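Long-range contacts in lactaldehyde dehydrogenase (Methanocaldococcus jannaschii, PDB 3PQA), which oxidises lactaldehyde to lactate with NAD, which it prefers over NADP, supplying a step in the biosynthesis of coenzyme F420: residues B[248-253]-B[279-284]; B[275-280]-B[424-429]; B[379-384]-B[407-412]; B[394-399]-B[432-437]; B[398-403]-B[420-425]. One frame throughout, in Å; residues are numbered along the deposited sequence. Where two conformers were deposited one is given.

Contact 1 of 5, residues B[248-253]-B[279-284]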
# COMPACT_ATOMS: atom_id res chain seq x y z
N ASN B 248 -28.05 -13.03 -11.70
CA ASN B 248 -27.74 -12.02 -12.70
C ASN B 248 -29.01 -11.23 -12.94
O ASN B 248 -30.00 -11.79 -13.33
CB ASN B 248 -27.25 -12.70 -13.99
CG ASN B 248 -25.83 -13.27 -13.87
OD1 ASN B 248 -24.91 -12.77 -14.53
ND2 ASN B 248 -25.65 -14.32 -13.06
N ILE B 249 -28.94 -9.91 -12.74
CA ILE B 249 -30.12 -9.05 -12.64
C ILE B 249 -30.17 -8.14 -13.85
O ILE B 249 -29.19 -7.50 -14.16
CB ILE B 249 -30.03 -8.18 -11.37
CG1 ILE B 249 -30.15 -9.07 -10.13
CG2 ILE B 249 -31.06 -7.00 -11.40
CD1 ILE B 249 -29.65 -8.44 -8.84
N VAL B 250 -31.32 -8.09 -14.52
CA VAL B 250 -31.45 -7.26 -15.72
C VAL B 250 -32.53 -6.24 -15.42
O VAL B 250 -33.72 -6.59 -15.35
CB VAL B 250 -31.85 -8.10 -16.96
CG1 VAL B 250 -32.02 -7.20 -18.21
CG2 VAL B 250 -30.82 -9.19 -17.23
N LEU B 251 -32.12 -4.98 -15.21
CA LEU B 251 -33.08 -3.90 -14.95
C LEU B 251 -33.73 -3.42 -16.25
O LEU B 251 -33.22 -3.67 -17.33
CB LEU B 251 -32.43 -2.73 -14.21
CG LEU B 251 -31.83 -3.03 -12.84
CD1 LEU B 251 -31.49 -1.74 -12.12
CD2 LEU B 251 -32.79 -3.84 -11.99
N LYS B 252 -34.86 -2.72 -16.14
CA LYS B 252 -35.62 -2.33 -17.33
C LYS B 252 -34.88 -1.35 -18.25
O LYS B 252 -35.26 -1.20 -19.41
CB LYS B 252 -36.99 -1.77 -16.94
CG LYS B 252 -36.95 -0.46 -16.16
CD LYS B 252 -38.37 -0.05 -15.74
CE LYS B 252 -38.35 1.25 -14.94
NZ LYS B 252 -37.73 1.06 -13.59
N ASP B 253 -33.86 -0.67 -17.73
CA ASP B 253 -33.08 0.25 -18.56
C ASP B 253 -31.82 -0.38 -19.17
O ASP B 253 -31.02 0.33 -19.79
CB ASP B 253 -32.71 1.50 -17.76
CG ASP B 253 -31.64 1.24 -16.74
OD1 ASP B 253 -31.72 0.20 -16.03
OD2 ASP B 253 -30.69 2.05 -16.66
N GLY B 279 -26.49 -18.63 -12.45
CA GLY B 279 -27.37 -19.55 -11.70
C GLY B 279 -28.83 -19.20 -11.82
O GLY B 279 -29.71 -20.08 -11.74
N MET B 280 -29.12 -17.91 -11.95
CA MET B 280 -30.50 -17.46 -12.20
C MET B 280 -30.45 -16.09 -12.84
O MET B 280 -29.49 -15.34 -12.65
CB MET B 280 -31.34 -17.44 -10.89
CG MET B 280 -30.95 -16.42 -9.80
SD MET B 280 -31.96 -16.49 -8.26
CE MET B 280 -30.75 -17.12 -7.06
N ILE B 281 -31.46 -15.78 -13.65
CA ILE B 281 -31.57 -14.43 -14.23
C ILE B 281 -32.85 -13.84 -13.67
O ILE B 281 -33.92 -14.48 -13.78
CB ILE B 281 -31.62 -14.45 -15.79
CG1 ILE B 281 -30.34 -15.08 -16.36
CG2 ILE B 281 -31.85 -13.02 -16.37
CD1 ILE B 281 -30.35 -15.24 -17.88
N LEU B 282 -32.73 -12.68 -13.02
CA LEU B 282 -33.88 -11.88 -12.60
C LEU B 282 -34.05 -10.76 -13.62
O LEU B 282 -33.11 -10.03 -13.92
CB LEU B 282 -33.67 -11.33 -11.19
CG LEU B 282 -33.16 -12.32 -10.14
CD1 LEU B 282 -33.00 -11.63 -8.78
CD2 LEU B 282 -34.10 -13.50 -10.03
N VAL B 283 -35.25 -10.64 -14.18
CA VAL B 283 -35.50 -9.66 -15.22
C VAL B 283 -36.76 -8.85 -14.91
O VAL B 283 -37.75 -9.40 -14.45
CB VAL B 283 -35.55 -10.31 -16.65
CG1 VAL B 283 -36.66 -11.38 -16.75
CG2 VAL B 283 -35.68 -9.25 -17.74
N ASP B 284 -36.68 -7.54 -15.12
CA ASP B 284 -37.84 -6.69 -14.88
C ASP B 284 -39.04 -7.15 -15.70
O ASP B 284 -38.90 -7.43 -16.89
CB ASP B 284 -37.54 -5.24 -15.22
CG ASP B 284 -38.57 -4.29 -14.65
OD1 ASP B 284 -38.37 -3.81 -13.52
OD2 ASP B 284 -39.62 -4.06 -15.31
O HOH W 1 -35.86 -2.72 -13.42
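Strands 248-250 and 279-284 run parallel, their axes 4.6 Å apart and inclined by 16°, and pair Asn248 with Ile281, Ile249 with Leu282 and Val250 with Val283. Four backbone bonds join them, the shortest from Val250 N to Leu282 O at 2.7 Å. On the face that carries Asn248, Val250, Ile281 and Val283, the branched side chains lie close to the backbone, as suits a surface packed under helix 256-268: Val250 CG2 and Ile281 CG2 run alongside each other in the same direction, 4.1 Å apart, while Val250 CB meets Val283 CG2. Leu263 of that helix covers Asn248, Val250 and Ile281. The other face belongs to Ile249 and Leu282, whose side chains slant across each other with Ile249 CG1 4.1 Å from Leu282 CD1; Met384 and Ile387 of helix 384-388 pack over them. Asn248 is the polar exception on the face under helix 256-268, and its OD1 accepts a bond from Ser425 N. Beyond the paired strands a water accepts from Lys252 N and donates to Asp284, its oxygen 2.7 Å from Asp284 OD1. Asp284 CG stands opposite its own backbone N (chi1 -165°), which brings the carboxylate beside Lys252 CB, and OD2 accepts from Ser286 N. This is a beta-alpha-beta unit, strand 246-250, helix 256-268, strand 278-284, in which backbone bonds and aliphatic branches fix the middle, whereas at the strand ends a carboxylate and a water take over the backbone N-H groups of the turning chain.

Contact 2 of 5, residues B[275-280]-B[424-429]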
# COMPACT_ATOMS: atom_id res chain seq x y z
N CYS B 275 -17.78 -22.18 -11.22
CA CYS B 275 -18.31 -21.75 -9.93
C CYS B 275 -19.06 -20.42 -10.04
O CYS B 275 -19.94 -20.16 -9.23
CB CYS B 275 -17.25 -21.66 -8.85
SG CYS B 275 -15.94 -20.57 -9.27
N ILE B 276 -18.68 -19.60 -11.02
CA ILE B 276 -19.33 -18.29 -11.24
C ILE B 276 -20.30 -18.23 -12.44
O ILE B 276 -20.72 -17.15 -12.86
CB ILE B 276 -18.29 -17.13 -11.30
CG1 ILE B 276 -17.16 -17.45 -12.28
CG2 ILE B 276 -17.75 -16.83 -9.90
CD1 ILE B 276 -16.15 -16.31 -12.44
N SER B 277 -20.64 -19.41 -12.98
CA SER B 277 -21.69 -19.54 -14.00
C SER B 277 -23.00 -18.92 -13.55
O SER B 277 -23.31 -18.87 -12.35
CB SER B 277 -21.95 -21.02 -14.33
OG SER B 277 -20.82 -21.62 -14.94
N VAL B 278 -23.76 -18.43 -14.52
CA VAL B 278 -25.07 -17.85 -14.25
C VAL B 278 -25.95 -18.93 -13.63
O VAL B 278 -26.13 -20.01 -14.21
CB VAL B 278 -25.70 -17.34 -15.57
CG1 VAL B 278 -27.20 -16.97 -15.39
CG2 VAL B 278 -24.89 -16.14 -16.13
N GLY B 279 -26.49 -18.63 -12.45
CA GLY B 279 -27.37 -19.55 -11.70
C GLY B 279 -28.83 -19.20 -11.82
O GLY B 279 -29.71 -20.08 -11.74
N MET B 280 -29.12 -17.91 -11.95
CA MET B 280 -30.50 -17.46 -12.20
C MET B 280 -30.45 -16.09 -12.84
O MET B 280 -29.49 -15.34 -12.65
CB MET B 280 -31.34 -17.44 -10.89
CG MET B 280 -30.95 -16.42 -9.80
SD MET B 280 -31.96 -16.49 -8.26
CE MET B 280 -30.75 -17.12 -7.06
N SER B 424 -21.80 -10.51 -17.14
CA SER B 424 -22.43 -11.56 -16.30
C SER B 424 -21.54 -11.89 -15.10
O SER B 424 -20.41 -11.43 -15.00
CB SER B 424 -22.69 -12.84 -17.10
OG SER B 424 -21.50 -13.62 -17.18
N SER B 425 -22.08 -12.72 -14.21
CA SER B 425 -21.34 -13.20 -13.04
C SER B 425 -20.06 -13.95 -13.41
O SER B 425 -19.15 -14.06 -12.58
CB SER B 425 -22.23 -14.10 -12.18
OG SER B 425 -22.72 -15.19 -12.92
N LEU B 426 -19.99 -14.46 -14.64
CA LEU B 426 -18.82 -15.26 -15.09
C LEU B 426 -17.49 -14.49 -15.17
O LEU B 426 -16.40 -15.10 -15.26
CB LEU B 426 -19.15 -15.96 -16.43
CG LEU B 426 -18.17 -17.00 -16.94
CD1 LEU B 426 -18.32 -18.29 -16.16
CD2 LEU B 426 -18.41 -17.25 -18.41
N PHE B 427 -17.54 -13.18 -15.07
CA PHE B 427 -16.32 -12.39 -15.20
C PHE B 427 -15.31 -12.62 -14.07
O PHE B 427 -15.65 -12.55 -12.89
CB PHE B 427 -16.64 -10.90 -15.32
CG PHE B 427 -15.41 -10.07 -15.51
CD1 PHE B 427 -14.82 -9.97 -16.77
CD2 PHE B 427 -14.78 -9.47 -14.43
CE1 PHE B 427 -13.65 -9.24 -16.95
CE2 PHE B 427 -13.61 -8.74 -14.60
CZ PHE B 427 -13.04 -8.63 -15.87
N ARG B 428 -14.07 -12.93 -14.43
CA ARG B 428 -12.96 -12.90 -13.48
C ARG B 428 -11.69 -12.46 -14.20
O ARG B 428 -11.22 -13.15 -15.10
CB ARG B 428 -12.73 -14.27 -12.84
CG ARG B 428 -11.52 -14.28 -11.90
CD ARG B 428 -11.03 -15.68 -11.64
NE ARG B 428 -9.92 -15.67 -10.68
CZ ARG B 428 -9.40 -16.75 -10.11
NH1 ARG B 428 -9.87 -17.98 -10.38
NH2 ARG B 428 -8.40 -16.60 -9.24
N GLN B 429 -11.14 -11.31 -13.80
CA GLN B 429 -9.83 -10.90 -14.33
C GLN B 429 -8.83 -11.59 -13.42
O GLN B 429 -8.94 -11.48 -12.20
CB GLN B 429 -9.68 -9.38 -14.29
CG GLN B 429 -8.41 -8.87 -14.97
CD GLN B 429 -8.50 -7.39 -15.22
OE1 GLN B 429 -9.29 -6.94 -16.04
NE2 GLN B 429 -7.70 -6.62 -14.48
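The hydroxyl of Ser425 gives the one direct hydrogen bond between these segments, from OG to Ile276 O at 2.8 Å, reaching the carbonyl from 30° off its plane. With chi1 at 58°, OG sits between its own backbone N and carbonyl carbon, and this turns it toward residues 276-278. A serine suits the place because its short arm can serve a carbonyl in a loop that has no strand partner. Ile276 is the main apolar piece. Its CG1 branch is extended (chi2 177°) and carries Ile276 CD1 over the backbone of Leu426, where it lies 3.1 Å from Leu426 O, a tight approach, and 4.0 Å from Arg428 CB. Leu426 answers with CD1, which packs against Ile276 CG1 at 4.1 Å. Farther along, Val278 CG2 rests on Ser424 CB. The 424-427 loop is itself braced: it forms a type I turn, and Ser424 OG accepts from Leu426 N at 3.1 Å, an ST turn. The carbonyl of Cys275, by similarity an active-site residue, is held by Asn246 ND2. At its far end the loop meets the second subunit, where Gln429 bonds to Ser119 and Pro118 of that chain. A loop laid in this way against the chain just after the cysteine, with Arg428 near Glu241, also an active-site residue by similarity, belongs to the active-site region of an aldehyde dehydrogenase.

Contact 3 of 5, residues B[379-384]-B[407-412]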
# COMPACT_ATOMS: atom_id res chain seq x y z
N THR B 379 -39.77 -10.22 -12.36
CA THR B 379 -40.14 -9.60 -11.11
C THR B 379 -40.06 -8.08 -11.18
O THR B 379 -39.69 -7.52 -12.21
CB THR B 379 -39.25 -10.13 -9.94
OG1 THR B 379 -39.77 -9.64 -8.70
CG2 THR B 379 -37.82 -9.69 -10.11
N ASN B 380 -40.42 -7.41 -10.09
CA ASN B 380 -40.22 -5.97 -10.02
C ASN B 380 -38.88 -5.61 -9.39
O ASN B 380 -38.29 -6.40 -8.65
CB ASN B 380 -41.37 -5.30 -9.29
CG ASN B 380 -42.63 -5.26 -10.12
OD1 ASN B 380 -42.62 -4.77 -11.26
ND2 ASN B 380 -43.73 -5.76 -9.57
N GLU B 381 -38.41 -4.41 -9.67
CA GLU B 381 -37.07 -4.02 -9.24
C GLU B 381 -36.86 -4.19 -7.73
O GLU B 381 -35.82 -4.71 -7.30
CB GLU B 381 -36.80 -2.58 -9.64
CG GLU B 381 -35.38 -2.17 -9.41
CD GLU B 381 -35.09 -0.83 -9.99
OE1 GLU B 381 -35.40 -0.61 -11.19
OE2 GLU B 381 -34.55 -0.02 -9.24
N GLU B 382 -37.86 -3.80 -6.94
CA GLU B 382 -37.70 -3.79 -5.49
C GLU B 382 -37.63 -5.16 -4.82
O GLU B 382 -37.30 -5.25 -3.64
CB GLU B 382 -38.75 -2.90 -4.81
CG GLU B 382 -38.55 -1.41 -5.08
CD GLU B 382 -37.12 -0.93 -4.81
OE1 GLU B 382 -36.68 0.01 -5.52
OE2 GLU B 382 -36.44 -1.47 -3.91
N GLU B 383 -37.91 -6.21 -5.58
CA GLU B 383 -37.84 -7.59 -5.08
C GLU B 383 -36.47 -8.22 -5.34
O GLU B 383 -36.14 -9.28 -4.79
CB GLU B 383 -38.88 -8.46 -5.79
CG GLU B 383 -40.30 -7.96 -5.68
CD GLU B 383 -40.77 -7.88 -4.24
OE1 GLU B 383 -41.48 -6.91 -3.91
OE2 GLU B 383 -40.43 -8.79 -3.44
N MET B 384 -35.70 -7.59 -6.22
CA MET B 384 -34.55 -8.24 -6.83
C MET B 384 -33.41 -8.51 -5.85
O MET B 384 -32.82 -9.60 -5.87
CB MET B 384 -34.06 -7.44 -8.05
CG MET B 384 -34.98 -7.59 -9.25
SD MET B 384 -34.51 -6.52 -10.62
CE MET B 384 -35.71 -7.08 -11.85
N SER B 407 -27.03 1.18 -9.92
CA SER B 407 -25.86 0.28 -9.95
C SER B 407 -25.13 0.26 -8.61
O SER B 407 -24.72 -0.80 -8.12
CB SER B 407 -24.89 0.62 -11.09
OG SER B 407 -24.21 1.85 -10.85
N LEU B 408 -25.01 1.44 -8.00
CA LEU B 408 -24.31 1.57 -6.72
C LEU B 408 -25.10 0.97 -5.58
O LEU B 408 -24.52 0.32 -4.70
CB LEU B 408 -23.97 3.03 -6.41
CG LEU B 408 -23.11 3.77 -7.44
CD1 LEU B 408 -22.88 5.21 -7.00
CD2 LEU B 408 -21.79 3.04 -7.70
N LYS B 409 -26.42 1.19 -5.59
CA LYS B 409 -27.32 0.61 -4.59
C LYS B 409 -27.21 -0.91 -4.62
O LYS B 409 -27.00 -1.54 -3.59
CB LYS B 409 -28.77 1.06 -4.81
CG LYS B 409 -29.78 0.47 -3.84
CD LYS B 409 -31.22 0.81 -4.26
CE LYS B 409 -32.08 -0.45 -4.36
NZ LYS B 409 -33.21 -0.30 -5.36
N PHE B 410 -27.34 -1.49 -5.82
CA PHE B 410 -27.23 -2.95 -5.97
C PHE B 410 -25.84 -3.44 -5.58
O PHE B 410 -25.72 -4.43 -4.87
CB PHE B 410 -27.60 -3.38 -7.38
CG PHE B 410 -29.08 -3.56 -7.60
CD1 PHE B 410 -29.89 -2.47 -7.86
CD2 PHE B 410 -29.65 -4.83 -7.55
CE1 PHE B 410 -31.27 -2.63 -8.07
CE2 PHE B 410 -31.02 -5.00 -7.76
CZ PHE B 410 -31.83 -3.90 -8.02
N ALA B 411 -24.80 -2.74 -6.05
CA ALA B 411 -23.42 -3.15 -5.75
C ALA B 411 -23.15 -3.22 -4.26
O ALA B 411 -22.49 -4.15 -3.78
CB ALA B 411 -22.41 -2.22 -6.44
N GLU B 412 -23.67 -2.25 -3.51
CA GLU B 412 -23.43 -2.23 -2.08
C GLU B 412 -24.28 -3.23 -1.32
O GLU B 412 -23.82 -3.80 -0.33
CB GLU B 412 -23.58 -0.82 -1.53
CG GLU B 412 -22.48 0.10 -2.03
CD GLU B 412 -22.70 1.54 -1.64
OE1 GLU B 412 -21.79 2.35 -1.88
OE2 GLU B 412 -23.78 1.85 -1.09
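Helix 404-413, the crossover helix of the beta-alpha-beta unit formed with strands 396-400 and 418-421, here faces the turn that leads from strand 373-379 into helix 384-388. No hydrogen bond joins the two segments; one aromatic ring and one ammonium group do the work. The ring of Phe410 is presented edge-on: Met384 CB lies in its plane, 3.9 Å from CE2, and Glu381 O approaches the same rim 4.1 Å from CZ. Phe410 CG is set opposite its own carbonyl carbon (chi1 -85°), which extends the ring away from the helix to meet Met384 CB. A large flat side chain suits the spot because it bridges a wide gap, the CA atoms of Met384 and Phe410 being 9.1 Å apart. Ile249 and Ile385 also pack on the ring. Toward solvent the chemistry becomes ionic. The long Lys409 chain, with CG opposite its backbone N (chi1 178°), crosses Glu382 at about a right angle and forms a salt bridge with it. Glu381, whose CG comes to the CZ end of the Phe410 ring, holds Lys406 through OE1 in a second salt bridge, and its other oxygen lies near Lys409 without a direct bond. A lysine suits a position near two carboxylates, whose negative charge would probably steady its own. Lys409 NZ stands 3.5 Å from Glu382 OE1 and 4.1 Å from Glu381 OE2.

Contact 4 of 5, residues B[394-399]-B[432-437]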
# COMPACT_ATOMS: atom_id res chain seq x y z
N GLY B 394 -22.76 -16.97 -1.77
CA GLY B 394 -22.44 -15.58 -2.00
C GLY B 394 -21.15 -15.39 -2.77
O GLY B 394 -20.25 -14.67 -2.33
N LEU B 395 -21.05 -16.06 -3.92
CA LEU B 395 -19.87 -15.93 -4.78
C LEU B 395 -19.95 -14.68 -5.69
O LEU B 395 -19.47 -13.62 -5.30
CB LEU B 395 -19.63 -17.22 -5.57
CG LEU B 395 -18.27 -17.29 -6.28
CD1 LEU B 395 -17.12 -16.88 -5.35
CD2 LEU B 395 -18.04 -18.68 -6.82
N HIS B 396 -20.55 -14.80 -6.88
CA HIS B 396 -20.70 -13.63 -7.76
C HIS B 396 -22.16 -13.28 -8.05
O HIS B 396 -23.02 -14.15 -8.07
CB HIS B 396 -19.95 -13.88 -9.07
CG HIS B 396 -18.50 -13.48 -9.04
ND1 HIS B 396 -17.78 -13.24 -10.19
CD2 HIS B 396 -17.65 -13.25 -8.01
CE1 HIS B 396 -16.54 -12.90 -9.87
NE2 HIS B 396 -16.44 -12.90 -8.55
N SER B 397 -22.40 -12.00 -8.30
CA SER B 397 -23.69 -11.52 -8.75
C SER B 397 -23.43 -10.52 -9.88
O SER B 397 -22.29 -10.06 -10.06
CB SER B 397 -24.43 -10.85 -7.60
OG SER B 397 -23.66 -9.79 -7.04
N ALA B 398 -24.46 -10.20 -10.64
CA ALA B 398 -24.29 -9.23 -11.73
C ALA B 398 -25.56 -8.43 -11.87
O ALA B 398 -26.65 -8.92 -11.53
CB ALA B 398 -23.96 -9.92 -13.07
N ILE B 399 -25.39 -7.21 -12.37
CA ILE B 399 -26.50 -6.32 -12.67
C ILE B 399 -26.27 -5.58 -13.98
O ILE B 399 -25.18 -5.05 -14.24
CB ILE B 399 -26.75 -5.31 -11.52
CG1 ILE B 399 -27.88 -4.35 -11.91
CG2 ILE B 399 -25.48 -4.53 -11.16
CD1 ILE B 399 -28.54 -3.68 -10.78
N MET B 432 -7.36 -9.95 -10.18
CA MET B 432 -8.25 -9.33 -9.18
C MET B 432 -8.41 -10.24 -7.96
O MET B 432 -8.28 -11.45 -8.11
CB MET B 432 -9.62 -9.00 -9.82
CG MET B 432 -10.63 -10.15 -9.87
SD MET B 432 -12.17 -9.68 -10.76
CE MET B 432 -13.25 -10.97 -10.08
N PRO B 433 -8.67 -9.67 -6.77
CA PRO B 433 -8.94 -10.59 -5.65
C PRO B 433 -10.25 -11.30 -5.93
O PRO B 433 -11.22 -10.67 -6.34
CB PRO B 433 -9.04 -9.68 -4.42
CG PRO B 433 -9.36 -8.31 -4.97
CD PRO B 433 -8.74 -8.26 -6.36
N PHE B 434 -10.27 -12.62 -5.75
CA PHE B 434 -11.41 -13.41 -6.19
C PHE B 434 -11.86 -14.39 -5.11
O PHE B 434 -11.06 -15.15 -4.58
CB PHE B 434 -11.04 -14.20 -7.46
CG PHE B 434 -12.09 -15.19 -7.89
CD1 PHE B 434 -13.32 -14.74 -8.36
CD2 PHE B 434 -11.85 -16.57 -7.82
CE1 PHE B 434 -14.31 -15.67 -8.76
CE2 PHE B 434 -12.82 -17.50 -8.22
CZ PHE B 434 -14.05 -17.05 -8.69
N GLY B 435 -13.15 -14.37 -4.80
CA GLY B 435 -13.66 -15.33 -3.83
C GLY B 435 -15.05 -15.01 -3.33
O GLY B 435 -15.66 -14.05 -3.79
N GLY B 436 -15.54 -15.81 -2.39
CA GLY B 436 -16.95 -15.75 -1.96
C GLY B 436 -17.17 -15.48 -0.48
O GLY B 436 -16.25 -15.65 0.33
N VAL B 437 -18.38 -15.02 -0.15
CA VAL B 437 -18.83 -14.88 1.23
C VAL B 437 -19.91 -15.92 1.49
O VAL B 437 -20.18 -16.76 0.62
CB VAL B 437 -19.28 -13.44 1.54
CG1 VAL B 437 -18.11 -12.48 1.35
CG2 VAL B 437 -20.48 -13.01 0.65
O HOH W 2 -14.67 -12.34 -6.44
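The first torsion of Phe434 (172°) sets its ring opposite its backbone N, and that of His396 (-88°) sends the imidazole toward the same place, where the two meet as an offset edge-to-face pair beside the active site. Ring centres are 5.3 Å apart and the planes 84° apart, with the edge of Phe434 turned to the face of His396. Met432, its chain extended beyond CG, brings CE to the edge of the imidazole, 3.8 Å from His396 CE1. Histidine suits this buried spot because both nitrogens are occupied: ND1 bonds to Ser425 O, and NE2 bonds to a water in its ring plane; that water accepts from Gly435 N. Leu395 CD1 lies 3.4 Å from Gly435 C, and the bare glycine backbone lets it come this close; Gly435 has backbone angles that only glycine adopts readily. Gly435 and Leu395 lie close to Glu241 and Cys275 respectively, both active-site residues by similarity. At the other end of the contact, where the backbones run close, Val437 N gives Gly394 O a nearly straight bond of 2.9 Å, arriving well above the carbonyl plane.

Contact 5 of 5, residues B[398-403]-B[420-425]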
# COMPACT_ATOMS: atom_id res chain seq x y z
N ALA B 398 -24.46 -10.20 -10.64
CA ALA B 398 -24.29 -9.23 -11.73
C ALA B 398 -25.56 -8.43 -11.87
O ALA B 398 -26.65 -8.92 -11.53
CB ALA B 398 -23.96 -9.92 -13.07
N ILE B 399 -25.39 -7.21 -12.37
CA ILE B 399 -26.50 -6.32 -12.67
C ILE B 399 -26.27 -5.58 -13.98
O ILE B 399 -25.18 -5.05 -14.24
CB ILE B 399 -26.75 -5.31 -11.52
CG1 ILE B 399 -27.88 -4.35 -11.91
CG2 ILE B 399 -25.48 -4.53 -11.16
CD1 ILE B 399 -28.54 -3.68 -10.78
N PHE B 400 -27.31 -5.54 -14.81
CA PHE B 400 -27.26 -4.85 -16.08
C PHE B 400 -28.18 -3.65 -15.95
O PHE B 400 -29.38 -3.81 -15.72
CB PHE B 400 -27.70 -5.78 -17.21
CG PHE B 400 -26.75 -6.92 -17.44
CD1 PHE B 400 -26.81 -8.07 -16.66
CD2 PHE B 400 -25.78 -6.83 -18.45
CE1 PHE B 400 -25.91 -9.11 -16.86
CE2 PHE B 400 -24.88 -7.88 -18.67
CZ PHE B 400 -24.96 -9.03 -17.89
N THR B 401 -27.60 -2.46 -16.09
CA THR B 401 -28.33 -1.20 -15.97
C THR B 401 -27.43 -0.08 -16.48
O THR B 401 -26.20 -0.25 -16.51
CB THR B 401 -28.78 -0.89 -14.49
OG1 THR B 401 -29.56 0.31 -14.45
CG2 THR B 401 -27.56 -0.76 -13.53
N ASN B 402 -28.04 1.03 -16.90
CA ASN B 402 -27.33 2.24 -17.28
C ASN B 402 -27.46 3.34 -16.23
O ASN B 402 -27.01 4.46 -16.44
CB ASN B 402 -27.86 2.75 -18.63
CG ASN B 402 -27.37 1.90 -19.79
OD1 ASN B 402 -26.19 1.58 -19.88
ND2 ASN B 402 -28.28 1.55 -20.69
N ASP B 403 -28.09 3.01 -15.09
CA ASP B 403 -28.42 3.98 -14.04
C ASP B 403 -27.34 4.00 -12.94
O ASP B 403 -27.10 2.99 -12.27
CB ASP B 403 -29.79 3.57 -13.45
CG ASP B 403 -30.37 4.59 -12.48
OD1 ASP B 403 -29.73 4.93 -11.47
OD2 ASP B 403 -31.55 5.00 -12.72
N VAL B 420 -20.65 -7.77 -10.59
CA VAL B 420 -20.27 -7.36 -11.94
C VAL B 420 -21.39 -6.47 -12.51
O VAL B 420 -22.55 -6.85 -12.49
CB VAL B 420 -20.04 -8.59 -12.86
CG1 VAL B 420 -19.43 -8.18 -14.21
CG2 VAL B 420 -19.15 -9.62 -12.17
N ILE B 421 -21.02 -5.30 -13.01
CA ILE B 421 -21.99 -4.37 -13.59
C ILE B 421 -21.81 -4.37 -15.11
O ILE B 421 -20.71 -4.14 -15.62
CB ILE B 421 -21.84 -2.94 -12.99
CG1 ILE B 421 -22.24 -2.98 -11.50
CG2 ILE B 421 -22.67 -1.92 -13.79
CD1 ILE B 421 -21.62 -1.89 -10.63
N ASN B 422 -22.89 -4.71 -15.81
CA ASN B 422 -22.93 -4.78 -17.28
C ASN B 422 -22.07 -5.87 -17.94
O ASN B 422 -21.76 -5.81 -19.13
CB ASN B 422 -22.74 -3.37 -17.89
CG ASN B 422 -23.94 -2.48 -17.63
OD1 ASN B 422 -25.06 -2.98 -17.55
ND2 ASN B 422 -23.71 -1.17 -17.49
N ASP B 423 -21.74 -6.90 -17.17
CA ASP B 423 -21.26 -8.18 -17.71
C ASP B 423 -21.82 -9.23 -16.76
O ASP B 423 -22.30 -8.88 -15.68
CB ASP B 423 -19.72 -8.21 -17.78
CG ASP B 423 -19.18 -9.34 -18.66
OD1 ASP B 423 -19.97 -10.10 -19.26
OD2 ASP B 423 -17.94 -9.45 -18.75
N SER B 424 -21.80 -10.51 -17.14
CA SER B 424 -22.43 -11.56 -16.30
C SER B 424 -21.54 -11.89 -15.10
O SER B 424 -20.41 -11.43 -15.00
CB SER B 424 -22.69 -12.84 -17.10
OG SER B 424 -21.50 -13.62 -17.18
N SER B 425 -22.08 -12.72 -14.21
CA SER B 425 -21.34 -13.20 -13.04
C SER B 425 -20.06 -13.95 -13.41
O SER B 425 -19.15 -14.06 -12.58
CB SER B 425 -22.23 -14.10 -12.18
OG SER B 425 -22.72 -15.19 -12.92
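Ala398, Ile399 and Phe400 are pressed tightly against residues 420-424, whereas Asn402, partly exposed, touches Asn422 only loosely and has its backbone bonded to the fourth subunit instead. In the tight part two parallel strands pair Ala398 with Val420 and Ile399 with Ile421; Ile399 N bonds to Val420 O, and Asn422 N to Ile399 O at 2.8 Å. Alanine fits because its methyl is wedged among backbone atoms, Ala398 CB lying 3.3 Å from Asp423 O, an oxygen buried here without a hydrogen-bond partner in the model. On the opposite face Ile399 CG2 and Ile421 CG1 run alongside each other, 3.6 Å apart. The Phe400 ring lies across the turn after strand 418-421, with CZ 3.3 Å from Asp423 C, and helix 256-268 packs against it. Asn422 replaces the next strand pair with its side chain: its CG stands opposite the carbonyl carbon (chi1 -69°), and the amide grips Thr401 twice, OD1 accepting from Thr401 N at 3.0 Å and ND2 giving to Thr401 O at 2.8 Å, nearly in the amide plane. Asparagine suits this, having donor and acceptor side by side. Thr401 OG1 accepts from Asp403 N, an ST turn, and bonds to Asp253. Asp423 makes a salt bridge with Arg122 of the second subunit, and Val420 and Ile421 pair with a strand of that chain. This is a beta-alpha-beta crossover through helix 404-413, at the sheet edge that continues across the subunit interface.

Overall arrangement
Contacts 1 and 5 are neighbouring parallel strand pairs of one sheet, linked through strands 246-250 and 396-400, and both rely on backbone bonds and aliphatic branches, though contact 5 ends in a side-chain amide. Contact 3 lies at the outer edge, the least buried of the five, where salt bridges replace hydrogen bonds; its Phe410 packs on Ile399 of contacts 4 and 5. Contacts 2 and 4 are buried nearer the centre of the chain, by the active site, where loops meet each other or a strand end through a hydroxyl, an imidazole and a water. Ser425, shared by contacts 2 and 5, also joins contacts 1 and 4, tying sheet to catalytic region.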